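Cif-like 1 (Burkholderia cenocepacia, PDB 7JQY) probably acts as a hydrolase of the alpha/beta hydrolase fold, consistent with a Cif-like epoxide hydrolase, and assembles as an octamer. Local coordinates at residues V52-W57 with V79-R84. The protein carries 1 engineered substitution. Sequence-based numbering, arbitrary orientation.
Sequences VLLHGW and VAVDYR
Leu-53 ties two parallel strands together through both of its backbone polar atoms: its N donates to Val-79 O (2.9 Å), and its O accepts from Val-81 N at 3.3 Å. Past this pair the strands diverge, CA atoms separating from 4.7 Å at Leu-53 and Ala-80 to 7.3 Å at His-55 and Asp-82. A water fills the fork, donating to Leu-53 O and Val-81 O and accepting from His-55 N, and so takes over where direct pairing fails.

Apolar contacts follow the strand faces. Val-52, Leu-54, Val-79 and Val-81 share one face, where Leu-54 CD2 lies alongside Val-81 CB at 4.1 Å and helix 98-111 packs against Val-52, Leu-54 and Val-79; Leu-53 and Ala-80 meet on the other.

Beyond the fork the segments meet through the rings of His-55 and Tyr-83. His-55 CG sits between the backbone N and the carbonyl carbon (chi1 67°), which swings the imidazole toward segment 79-84 and sets CE1 over the centre of the Tyr-83 ring, 3.5 Å from CZ, the planes inclined at 32°. The bond from ND1 to Gly-56 O (2.9 Å), nearly in the ring plane, sets the imidazole's rotation, assisted by a weak one from Tyr-83 N to NE2 (3.4 Å).

Trp-57 N bonds to Ser-123 OG, the engineered residue in a probable nucleophile elbow. Strand 50-54, helix 68-73 and strand 77-82 form a beta-alpha-beta unit; alpha/beta hydrolases typically build their oxyanion hole at the loop leaving its first strand, so His-Gly-Trp probably contributes here too.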
# COMPACT_ATOMS: atom_id res chain seq x y z
N VAL B 52 4.00 42.13 10.46
CA VAL B 52 4.39 40.89 9.80
C VAL B 52 4.38 39.77 10.83
O VAL B 52 4.94 39.92 11.93
CB VAL B 52 5.76 41.02 9.13
CG1 VAL B 52 6.22 39.70 8.58
CG2 VAL B 52 5.71 42.07 8.04
N LEU B 53 3.72 38.66 10.49
CA LEU B 53 3.59 37.50 11.35
C LEU B 53 4.27 36.31 10.69
O LEU B 53 3.98 36.00 9.53
CB LEU B 53 2.11 37.18 11.62
CG LEU B 53 1.22 38.36 12.02
CD1 LEU B 53 -0.22 37.96 12.18
CD2 LEU B 53 1.73 38.97 13.30
N LEU B 54 5.16 35.65 11.43
CA LEU B 54 5.96 34.54 10.91
C LEU B 54 5.70 33.30 11.76
O LEU B 54 6.08 33.26 12.94
CB LEU B 54 7.45 34.89 10.89
CG LEU B 54 7.92 36.06 10.01
CD1 LEU B 54 9.41 36.28 10.20
CD2 LEU B 54 7.58 35.84 8.53
N HIS B 55 5.10 32.29 11.14
CA HIS B 55 4.81 31.00 11.73
C HIS B 55 6.10 30.19 11.91
O HIS B 55 7.21 30.62 11.56
CB HIS B 55 3.85 30.22 10.84
CG HIS B 55 4.46 29.84 9.53
ND1 HIS B 55 5.32 28.77 9.40
CD2 HIS B 55 4.40 30.43 8.32
CE1 HIS B 55 5.74 28.70 8.15
NE2 HIS B 55 5.20 29.69 7.47
N GLY B 56 5.96 28.97 12.42
CA GLY B 56 7.07 28.05 12.59
C GLY B 56 6.77 26.68 12.00
O GLY B 56 6.00 26.54 11.04
N TRP B 57 7.44 25.67 12.57
CA TRP B 57 7.26 24.26 12.21
C TRP B 57 6.45 23.55 13.28
O TRP B 57 6.71 23.73 14.48
CB TRP B 57 8.62 23.55 12.06
CG TRP B 57 8.51 22.23 11.36
CD1 TRP B 57 8.72 21.98 10.03
CD2 TRP B 57 8.12 20.97 11.95
NE1 TRP B 57 8.50 20.65 9.76
CE2 TRP B 57 8.13 20.01 10.91
CE3 TRP B 57 7.76 20.57 13.24
CZ2 TRP B 57 7.79 18.67 11.13
CZ3 TRP B 57 7.43 19.25 13.46
CH2 TRP B 57 7.45 18.31 12.41
N VAL B 79 0.34 41.12 7.54
CA VAL B 79 0.98 40.31 6.51
C VAL B 79 1.44 39.02 7.19
O VAL B 79 2.48 39.01 7.86
CB VAL B 79 2.15 41.03 5.85
CG1 VAL B 79 2.83 40.11 4.83
CG2 VAL B 79 1.68 42.31 5.18
N ALA B 80 0.69 37.93 7.00
CA ALA B 80 1.07 36.62 7.51
C ALA B 80 1.67 35.83 6.36
O ALA B 80 0.98 35.56 5.36
CB ALA B 80 -0.13 35.89 8.11
N VAL B 81 2.95 35.49 6.47
CA VAL B 81 3.74 34.96 5.37
C VAL B 81 3.97 33.47 5.57
O VAL B 81 4.29 33.02 6.68
CB VAL B 81 5.08 35.70 5.25
CG1 VAL B 81 5.82 35.28 3.99
CG2 VAL B 81 4.87 37.20 5.29
N ASP B 82 3.81 32.69 4.50
CA ASP B 82 4.40 31.36 4.43
C ASP B 82 5.86 31.54 4.05
O ASP B 82 6.16 31.89 2.90
CB ASP B 82 3.70 30.48 3.39
CG ASP B 82 2.31 30.01 3.83
OD1 ASP B 82 2.04 29.95 5.06
OD2 ASP B 82 1.49 29.68 2.93
N TYR B 83 6.78 31.31 4.99
CA TYR B 83 8.18 31.57 4.65
C TYR B 83 8.69 30.52 3.66
O TYR B 83 7.99 29.56 3.31
CB TYR B 83 9.08 31.65 5.89
CG TYR B 83 9.09 30.51 6.89
CD1 TYR B 83 9.26 29.20 6.49
CD2 TYR B 83 8.99 30.78 8.25
CE1 TYR B 83 9.29 28.17 7.43
CE2 TYR B 83 9.02 29.77 9.19
CZ TYR B 83 9.17 28.47 8.78
OH TYR B 83 9.20 27.47 9.73
N ARG B 84 9.92 30.74 3.18
CA ARG B 84 10.53 29.87 2.17
C ARG B 84 10.39 28.40 2.56
O ARG B 84 10.76 28.00 3.66
CB ARG B 84 12.01 30.23 1.98
CG ARG B 84 12.77 29.29 1.02
CD ARG B 84 14.28 29.60 0.95
NE ARG B 84 14.53 30.96 0.47
CZ ARG B 84 15.34 31.28 -0.54
NH1 ARG B 84 15.48 32.55 -0.88
NH2 ARG B 84 16.02 30.34 -1.20
O HOH W 1 3.11 33.45 9.15